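Local coordinates for lipolytic protein G-D-S-L family (Chitinophaga pinensis, PDB 4Q7Q) that is of unknown function but, as a member of the GDSL family of SGNH hydrolases, probably hydrolyses ester bonds in lipids or other acylated substrates, at residues L22-S30 / Y223-Y234; K123-Q131 / F160-G168. All blocks are in the same frame, centred on the assembly; numbering follows the deposited sequence.

Contact 1 (L22-S30 / Y223-Y234); sequences LDETGNRVS and YPYPPAAVNLTY
Arg28 and Tyr234 join the loop that follows helix 14-17 to the loop that leads into helix 241-257, beside a probable Ser-His-Asp catalytic centre. From the end of a type I' turn spanning Thr25 to Arg28, the arginine reaches across, and its NH1 donates to the backbone oxygen of Tyr225 at 2.6 Å. NH2 adds a weak bond to that same oxygen. NH1 also lies 3.1 Å from Tyr234 O, near the guanidinium plane, while Pro227 N and CD cover one face. The Arg28 side chain bends at chi2 (-116°), and its CD passes Val230 CG2 at 3.9 Å. Replacing Arg28 by alanine removes both donors, which would probably leave the Tyr225 carbonyl without these partners and open a gap between Val230 and Pro227.

The Tyr234 ring points back into the first loop. Its CG sits between the backbone N and carbonyl carbon (chi1 63°), which carries the ring against the turn: Thr25 O lies over one face, Thr25 CB comes within 3.5 Å of Tyr234 CZ, and Val29 CG2 meets Tyr234 CD2 at 3.6 Å. A water in the ring plane links Tyr234 OH, 2.6 Å away, to the backbone oxygen of Glu24. Thr25 OG1 ties together the two ends of the turn, donating to Leu22 O at 2.7 Å and accepting from Val29 N. Tyr234 also touches the presumed triad of Ser14, Asp235 and His238, whose last two members follow it closely in sequence, an arrangement consistent with the loop-built active site of SGNH hydrolases.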
loop_
_atom_site.group_PDB
_atom_site.type_symbol
_atom_site.label_atom_id
_atom_site.label_comp_id
_atom_site.label_asym_id
_atom_site.label_seq_id
_atom_site.Cartn_x
_atom_site.Cartn_y
_atom_site.Cartn_z
ATOM N N LEU A 22 -12.377 4.176 -8.748
ATOM C CA LEU A 22 -11.650 3.639 -9.888
ATOM C C LEU A 22 -11.409 4.682 -10.978
ATOM O O LEU A 22 -10.483 4.543 -11.767
ATOM C CB LEU A 22 -12.358 2.404 -10.445
ATOM C CG LEU A 22 -12.522 1.292 -9.404
ATOM C CD1 LEU A 22 -13.389 0.171 -9.937
ATOM C CD2 LEU A 22 -11.164 0.760 -8.961
ATOM N N ASP A 23 -12.219 5.738 -11.002
ATOM C CA ASP A 23 -11.984 6.850 -11.922
ATOM C C ASP A 23 -10.604 7.473 -11.687
ATOM O O ASP A 23 -9.967 7.949 -12.627
ATOM C CB ASP A 23 -13.071 7.920 -11.783
ATOM C CG ASP A 23 -13.183 8.462 -10.373
ATOM O OD1 ASP A 23 -13.235 7.655 -9.424
ATOM O OD2 ASP A 23 -13.221 9.701 -10.211
ATOM N N GLU A 24 -10.136 7.441 -10.441
ATOM C CA GLU A 24 -8.834 8.022 -10.113
ATOM C C GLU A 24 -7.659 7.150 -10.561
ATOM O O GLU A 24 -6.510 7.596 -10.524
ATOM C CB GLU A 24 -8.741 8.365 -8.623
ATOM C CG GLU A 24 -9.627 9.549 -8.252
ATOM C CD GLU A 24 -9.638 9.863 -6.772
ATOM O OE1 GLU A 24 -8.566 10.164 -6.200
ATOM O OE2 GLU A 24 -10.733 9.811 -6.180
ATOM N N THR A 25 -7.944 5.918 -10.987
ATOM C CA THR A 25 -6.929 5.086 -11.637
ATOM C C THR A 25 -6.908 5.336 -13.145
ATOM O O THR A 25 -6.194 4.653 -13.876
ATOM C CB THR A 25 -7.144 3.571 -11.395
ATOM O OG1 THR A 25 -8.271 3.108 -12.156
ATOM C CG2 THR A 25 -7.361 3.275 -9.913
ATOM N N GLY A 26 -7.701 6.297 -13.616
ATOM C CA GLY A 26 -7.868 6.492 -15.046
ATOM C C GLY A 26 -8.642 5.334 -15.651
ATOM O O GLY A 26 -8.519 5.033 -16.845
ATOM N N ASN A 27 -9.435 4.678 -14.808
ATOM C CA ASN A 27 -10.170 3.471 -15.176
ATOM C C ASN A 27 -9.281 2.330 -15.675
ATOM O O ASN A 27 -9.734 1.464 -16.426
ATOM C CB ASN A 27 -11.289 3.791 -16.170
ATOM C CG ASN A 27 -12.257 4.812 -15.626
ATOM O OD1 ASN A 27 -12.938 4.564 -14.631
ATOM N ND2 ASN A 27 -12.318 5.973 -16.267
ATOM N N ARG A 28 -8.021 2.334 -15.246
ATOM C CA ARG A 28 -7.104 1.240 -15.541
ATOM C C ARG A 28 -7.433 0.016 -14.700
ATOM O O ARG A 28 -7.039 -1.101 -15.036
ATOM C CB ARG A 28 -5.654 1.653 -15.275
ATOM C CG ARG A 28 -5.148 2.802 -16.133
ATOM C CD ARG A 28 -4.015 2.379 -17.046
ATOM N NE ARG A 28 -3.642 3.465 -17.946
ATOM C CZ ARG A 28 -2.420 3.974 -18.060
ATOM N NH1 ARG A 28 -1.419 3.488 -17.338
ATOM N NH2 ARG A 28 -2.196 4.963 -18.917
ATOM N N VAL A 29 -8.149 0.235 -13.601
ATOM C CA VAL A 29 -8.516 -0.836 -12.678
ATOM C C VAL A 29 -10.032 -1.011 -12.654
ATOM O O VAL A 29 -10.771 -0.026 -12.648
ATOM C CB VAL A 29 -8.024 -0.507 -11.250
ATOM C CG1 VAL A 29 -8.485 -1.564 -10.245
ATOM C CG2 VAL A 29 -6.511 -0.356 -11.238
ATOM N N SER A 30 -10.496 -2.257 -12.630
ATOM C CA SER A 30 -11.936 -2.521 -12.591
ATOM C C SER A 30 -12.414 -3.056 -11.233
ATOM O O SER A 30 -13.579 -2.900 -10.881
ATOM C CB SER A 30 -12.358 -3.459 -13.726
ATOM O OG SER A 30 -11.806 -4.750 -13.560
ATOM N N TYR A 223 3.023 10.893 -20.945
ATOM C CA TYR A 223 2.875 10.046 -19.763
ATOM C C TYR A 223 3.569 8.716 -20.015
ATOM O O TYR A 223 3.280 8.043 -20.999
ATOM C CB TYR A 223 1.406 9.825 -19.423
ATOM C CG TYR A 223 1.225 9.046 -18.139
ATOM C CD1 TYR A 223 1.530 9.621 -16.904
ATOM C CD2 TYR A 223 0.767 7.734 -18.155
ATOM C CE1 TYR A 223 1.380 8.915 -15.728
ATOM C CE2 TYR A 223 0.613 7.018 -16.978
ATOM C CZ TYR A 223 0.918 7.617 -15.770
ATOM O OH TYR A 223 0.772 6.909 -14.599
ATOM N N PRO A 224 4.514 8.347 -19.140
ATOM C CA PRO A 224 5.419 7.236 -19.465
ATOM C C PRO A 224 4.844 5.835 -19.224
ATOM O O PRO A 224 5.517 4.848 -19.533
ATOM C CB PRO A 224 6.611 7.489 -18.542
ATOM C CG PRO A 224 6.004 8.179 -17.352
ATOM C CD PRO A 224 4.927 9.064 -17.921
ATOM N N TYR A 225 3.625 5.741 -18.704
ATOM C CA TYR A 225 2.994 4.437 -18.508
ATOM C C TYR A 225 1.673 4.297 -19.271
ATOM O O TYR A 225 0.603 4.333 -18.669
ATOM C CB TYR A 225 2.762 4.183 -17.015
ATOM C CG TYR A 225 4.020 4.018 -16.191
ATOM C CD1 TYR A 225 5.075 3.229 -16.638
ATOM C CD2 TYR A 225 4.147 4.645 -14.958
ATOM C CE1 TYR A 225 6.221 3.068 -15.878
ATOM C CE2 TYR A 225 5.292 4.492 -14.183
ATOM C CZ TYR A 225 6.329 3.706 -14.650
ATOM O OH TYR A 225 7.462 3.543 -13.884
ATOM N N PRO A 226 1.741 4.131 -20.603
ATOM C CA PRO A 226 0.523 3.887 -21.381
ATOM C C PRO A 226 -0.099 2.551 -20.968
ATOM O O PRO A 226 0.540 1.808 -20.223
ATOM C CB PRO A 226 1.039 3.845 -22.826
ATOM C CG PRO A 226 2.464 3.457 -22.711
ATOM C CD PRO A 226 2.948 4.101 -21.444
ATOM N N PRO A 227 -1.336 2.260 -21.411
ATOM C CA PRO A 227 -2.015 1.017 -21.026
ATOM C C PRO A 227 -1.169 -0.251 -21.179
ATOM O O PRO A 227 -1.239 -1.127 -20.316
ATOM C CB PRO A 227 -3.208 0.972 -21.980
ATOM C CG PRO A 227 -3.541 2.407 -22.190
ATOM C CD PRO A 227 -2.217 3.135 -22.208
ATOM N N ALA A 228 -0.377 -0.335 -22.244
ATOM C CA ALA A 228 0.448 -1.512 -22.505
ATOM C C ALA A 228 1.504 -1.752 -21.423
ATOM O O ALA A 228 2.088 -2.833 -21.352
ATOM C CB ALA A 228 1.109 -1.397 -23.870
ATOM N N ALA A 229 1.752 -0.748 -20.588
ATOM C CA ALA A 229 2.785 -0.852 -19.557
ATOM C C ALA A 229 2.285 -1.507 -18.271
ATOM O O ALA A 229 3.079 -1.855 -17.404
ATOM C CB ALA A 229 3.383 0.525 -19.258
ATOM N N VAL A 230 0.972 -1.677 -18.154
ATOM C CA VAL A 230 0.382 -2.206 -16.925
ATOM C C VAL A 230 0.855 -3.634 -16.650
ATOM O O VAL A 230 0.848 -4.479 -17.531
ATOM C CB VAL A 230 -1.159 -2.167 -16.978
ATOM C CG1 VAL A 230 -1.763 -2.818 -15.743
ATOM C CG2 VAL A 230 -1.644 -0.730 -17.111
ATOM N N ASN A 231 1.293 -3.899 -15.427
ATOM C CA ASN A 231 1.551 -5.275 -15.020
ATOM C C ASN A 231 0.948 -5.511 -13.631
ATOM O O ASN A 231 -0.259 -5.714 -13.521
ATOM C CB ASN A 231 3.041 -5.613 -15.085
ATOM C CG ASN A 231 3.302 -7.108 -15.026
ATOM O OD1 ASN A 231 2.454 -7.880 -14.587
ATOM N ND2 ASN A 231 4.481 -7.523 -15.478
ATOM N N LEU A 232 1.759 -5.482 -12.579
ATOM C CA LEU A 232 1.211 -5.564 -11.225
ATOM C C LEU A 232 0.647 -4.230 -10.754
ATOM O O LEU A 232 -0.166 -4.195 -9.827
ATOM C CB LEU A 232 2.264 -6.040 -10.228
ATOM C CG LEU A 232 2.726 -7.486 -10.344
ATOM C CD1 LEU A 232 3.810 -7.729 -9.311
ATOM C CD2 LEU A 232 1.544 -8.424 -10.137
ATOM N N THR A 233 1.125 -3.146 -11.365
ATOM C CA THR A 233 0.638 -1.792 -11.110
ATOM C C THR A 233 0.302 -1.121 -12.435
ATOM O O THR A 233 0.710 -1.596 -13.502
ATOM C CB THR A 233 1.692 -0.901 -10.408
ATOM O OG1 THR A 233 2.776 -0.610 -11.309
ATOM C CG2 THR A 233 2.205 -1.561 -9.130
ATOM N N TYR A 234 -0.430 -0.012 -12.373
ATOM C CA TYR A 234 -0.744 0.745 -13.582
ATOM C C TYR A 234 0.093 2.025 -13.677
ATOM O O TYR A 234 0.075 2.706 -14.701
ATOM C CB TYR A 234 -2.254 1.047 -13.693
ATOM C CG TYR A 234 -2.794 1.926 -12.580
ATOM C CD1 TYR A 234 -2.673 3.318 -12.641
ATOM C CD2 TYR A 234 -3.406 1.373 -11.464
ATOM C CE1 TYR A 234 -3.145 4.131 -11.615
ATOM C CE2 TYR A 234 -3.885 2.179 -10.442
ATOM C CZ TYR A 234 -3.750 3.557 -10.524
ATOM O OH TYR A 234 -4.218 4.358 -9.500
HETATM O O HOH W 1 -3.973 6.993 -9.489
#

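Contact 2 (K123-Q131 / F160-G168); sequences KIVLITPMQ and FANAVLTIG
Leu126 and Val164 meet where strand 123-127 of the central parallel sheet is covered by helix 157-171. Strand and helix run nearly antiparallel, their segment axes 160° apart and 8.7 Å from each other at closest approach, and no hydrogen bond joins them: the fit is one of shape. Val164 is the main bump on the helix. With CG1 anti to its backbone N (chi1 172°), that methyl presses against Leu126 CB at 3.6 Å and also meets Thr128 CG2, filling the dip between these two side chains. Leu126 answers from the strand: its CD1 pushes toward the next helical turn, 4.0 Å from Ile167 CG2 and 4.1 Å from the backbone N of Gly168, so the leucine tip lies against the main chain there.

Farther along, at Thr128 and Pro129, the chain draws closer to the helix. Thr128 and Ala161 have their CA atoms 4.8 Å apart, an approach suited to the small alanine, whose CB rests 3.8 Å from Thr128 CB. The threonine methyl CG2 settles among Ala161 O, Val164 CG1 and Leu165 CG, whereas its hydroxyl bonds to Asp177 and Tyr179. Pro129 lays its CD over Ala161 CA at 4.0 Å, with its CG near Phe160 CB. Val175 of the neighbouring strand touches Thr128, Val164 and Leu165. Tyr105 and Phe108 of helix 104-118 pack alongside against Ala163 and Ile167, while Val125 faces helix 241-257 across the sheet. Helix 157-171, linking parallel strands 123-127 and 175-176, thus forms part of one outer layer, consistent with the three-layer alpha/beta/alpha sandwich of SGNH hydrolases.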
loop_
_atom_site.group_PDB
_atom_site.type_symbol
_atom_site.label_atom_id
_atom_site.label_comp_id
_atom_site.label_asym_id
_atom_site.label_seq_id
_atom_site.Cartn_x
_atom_site.Cartn_y
_atom_site.Cartn_z
ATOM N N LYS A 123 -10.739 -8.775 15.532
ATOM C CA LYS A 123 -9.518 -9.299 14.930
ATOM C C LYS A 123 -8.757 -8.184 14.228
ATOM O O LYS A 123 -9.353 -7.248 13.692
ATOM C CB LYS A 123 -9.839 -10.410 13.930
ATOM C CG LYS A 123 -10.526 -11.622 14.535
ATOM C CD LYS A 123 -9.842 -12.071 15.816
ATOM N N ILE A 124 -7.432 -8.286 14.248
ATOM C CA ILE A 124 -6.577 -7.316 13.577
ATOM C C ILE A 124 -5.624 -8.023 12.621
ATOM O O ILE A 124 -5.048 -9.060 12.953
ATOM C CB ILE A 124 -5.762 -6.462 14.583
ATOM C CG1 ILE A 124 -6.687 -5.796 15.608
ATOM C CG2 ILE A 124 -4.945 -5.407 13.849
ATOM C CD1 ILE A 124 -5.957 -4.972 16.650
ATOM N N VAL A 125 -5.482 -7.473 11.420
ATOM C CA VAL A 125 -4.503 -7.963 10.462
ATOM C C VAL A 125 -3.686 -6.779 9.956
ATOM O O VAL A 125 -4.243 -5.738 9.620
ATOM C CB VAL A 125 -5.207 -8.654 9.270
ATOM C CG1 VAL A 125 -4.210 -9.023 8.183
ATOM C CG2 VAL A 125 -5.964 -9.883 9.736
ATOM N N LEU A 126 -2.362 -6.929 9.928
ATOM C CA LEU A 126 -1.497 -5.911 9.345
ATOM C C LEU A 126 -1.032 -6.368 7.969
ATOM O O LEU A 126 -0.859 -7.562 7.728
ATOM C CB LEU A 126 -0.286 -5.643 10.241
ATOM C CG LEU A 126 -0.567 -5.401 11.727
ATOM C CD1 LEU A 126 0.735 -5.142 12.466
ATOM C CD2 LEU A 126 -1.561 -4.260 11.933
ATOM N N ILE A 127 -0.837 -5.412 7.069
ATOM C CA ILE A 127 -0.377 -5.707 5.718
ATOM C C ILE A 127 0.882 -4.902 5.429
ATOM O O ILE A 127 0.865 -3.680 5.545
ATOM C CB ILE A 127 -1.454 -5.347 4.683
ATOM C CG1 ILE A 127 -2.784 -6.017 5.049
ATOM C CG2 ILE A 127 -1.000 -5.705 3.275
ATOM C CD1 ILE A 127 -3.875 -5.773 4.045
ATOM N N THR A 128 1.978 -5.570 5.074
ATOM C CA THR A 128 3.209 -4.838 4.755
ATOM C C THR A 128 3.083 -4.070 3.447
ATOM O O THR A 128 2.316 -4.456 2.568
ATOM C CB THR A 128 4.437 -5.761 4.624
ATOM O OG1 THR A 128 4.286 -6.589 3.467
ATOM C CG2 THR A 128 4.616 -6.623 5.866
ATOM N N PRO A 129 3.842 -2.977 3.310
ATOM C CA PRO A 129 3.818 -2.308 2.010
ATOM C C PRO A 129 4.285 -3.235 0.895
ATOM O O PRO A 129 5.153 -4.090 1.088
ATOM C CB PRO A 129 4.818 -1.161 2.185
ATOM C CG PRO A 129 4.829 -0.885 3.641
ATOM C CD PRO A 129 4.614 -2.223 4.313
HETATM N N MSE A 130 3.683 -3.071 -0.272
HETATM C CA MSE A 130 4.151 -3.753 -1.462
HETATM C C MSE A 130 5.387 -3.034 -1.983
HETATM O O MSE A 130 5.551 -1.834 -1.777
HETATM C CB MSE A 130 3.054 -3.735 -2.526
HETATM C CG MSE A 130 3.350 -4.616 -3.729
HETATM SE SE MSE A 130 1.818 -4.894 -4.918
HETATM C CE MSE A 130 1.894 -3.191 -5.862
ATOM N N GLN A 131 6.259 -3.759 -2.671
ATOM C CA GLN A 131 7.327 -3.087 -3.396
ATOM C C GLN A 131 6.717 -2.149 -4.432
ATOM O O GLN A 131 5.551 -2.290 -4.830
ATOM C CB GLN A 131 8.282 -4.097 -4.026
ATOM C CG GLN A 131 9.023 -4.891 -2.967
ATOM C CD GLN A 131 10.077 -5.813 -3.529
ATOM O OE1 GLN A 131 10.952 -5.393 -4.293
ATOM N NE2 GLN A 131 10.016 -7.076 -3.137
ATOM N N PHE A 160 10.390 -0.740 6.477
ATOM C CA PHE A 160 8.999 -0.490 6.847
ATOM C C PHE A 160 8.220 -1.801 6.909
ATOM O O PHE A 160 7.448 -2.031 7.839
ATOM C CB PHE A 160 8.363 0.516 5.877
ATOM C CG PHE A 160 8.910 1.906 6.021
ATOM C CD1 PHE A 160 10.188 2.214 5.569
ATOM C CD2 PHE A 160 8.164 2.905 6.632
ATOM C CE1 PHE A 160 10.707 3.493 5.720
ATOM C CE2 PHE A 160 8.677 4.179 6.786
ATOM C CZ PHE A 160 9.944 4.475 6.327
ATOM N N ALA A 161 8.425 -2.666 5.925
ATOM C CA ALA A 161 7.812 -3.987 5.961
ATOM C C ALA A 161 8.270 -4.751 7.198
ATOM O O ALA A 161 7.472 -5.413 7.863
ATOM C CB ALA A 161 8.147 -4.759 4.705
ATOM N N ASN A 162 9.554 -4.643 7.521
ATOM C CA ASN A 162 10.093 -5.371 8.662
ATOM C C ASN A 162 9.527 -4.864 9.986
ATOM O O ASN A 162 9.276 -5.653 10.905
ATOM C CB ASN A 162 11.627 -5.347 8.655
ATOM C CG ASN A 162 12.222 -6.195 7.529
ATOM O OD1 ASN A 162 11.541 -7.038 6.944
ATOM N ND2 ASN A 162 13.500 -5.985 7.239
ATOM N N ALA A 163 9.313 -3.556 10.084
ATOM C CA ALA A 163 8.664 -2.996 11.270
ATOM C C ALA A 163 7.259 -3.579 11.462
ATOM O O ALA A 163 6.885 -3.974 12.569
ATOM C CB ALA A 163 8.610 -1.483 11.186
ATOM N N VAL A 164 6.484 -3.635 10.384
ATOM C CA VAL A 164 5.143 -4.207 10.450
ATOM C C VAL A 164 5.210 -5.677 10.880
ATOM O O VAL A 164 4.453 -6.119 11.741
ATOM C CB VAL A 164 4.410 -4.069 9.098
ATOM C CG1 VAL A 164 3.092 -4.836 9.127
ATOM C CG2 VAL A 164 4.192 -2.579 8.756
ATOM N N LEU A 165 6.137 -6.426 10.293
ATOM C CA LEU A 165 6.328 -7.822 10.671
ATOM C C LEU A 165 6.693 -7.951 12.147
ATOM O O LEU A 165 6.193 -8.829 12.847
ATOM C CB LEU A 165 7.396 -8.479 9.803
ATOM C CG LEU A 165 7.008 -8.749 8.346
ATOM C CD1 LEU A 165 8.260 -9.016 7.533
ATOM C CD2 LEU A 165 6.047 -9.927 8.249
ATOM N N THR A 166 7.567 -7.070 12.619
ATOM C CA THR A 166 7.984 -7.085 14.021
ATOM C C THR A 166 6.819 -6.808 14.969
ATOM O O THR A 166 6.678 -7.483 15.982
ATOM C CB THR A 166 9.131 -6.082 14.268
ATOM O OG1 THR A 166 10.254 -6.442 13.454
ATOM C CG2 THR A 166 9.558 -6.089 15.726
ATOM N N ILE A 167 5.980 -5.830 14.635
ATOM C CA ILE A 167 4.805 -5.522 15.451
ATOM C C ILE A 167 3.841 -6.698 15.472
ATOM O O ILE A 167 3.281 -7.035 16.519
ATOM C CB ILE A 167 4.067 -4.265 14.932
ATOM C CG1 ILE A 167 4.959 -3.029 15.075
ATOM C CG2 ILE A 167 2.768 -4.041 15.688
ATOM C CD1 ILE A 167 4.461 -1.837 14.306
ATOM N N GLY A 168 3.653 -7.320 14.311
ATOM C CA GLY A 168 2.817 -8.502 14.206
ATOM C C GLY A 168 3.300 -9.617 15.118
ATOM O O GLY A 168 2.512 -10.213 15.853
#

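Overall arrangement
The two contacts lie on opposite sides of the chain's centre, about 26 Å apart between their centres. Contact 2 is buried and almost wholly apolar, joining regular elements of the sandwich, a sheet strand and its covering helix. Contact 1 is only partly buried; it joins two irregular loops, and there a charged side chain, carbonyl oxygens and a water share the work with an aromatic ring. Along the chain, contact 2 is nested within the long excursion that contact 1 closes. They share no segment, yet they touch: Thr233 CG2 packs against CE of selenomethionine Met130 at 3.7 Å, connecting the chain beyond strand 123-127 with the loop beside the presumed catalytic centre.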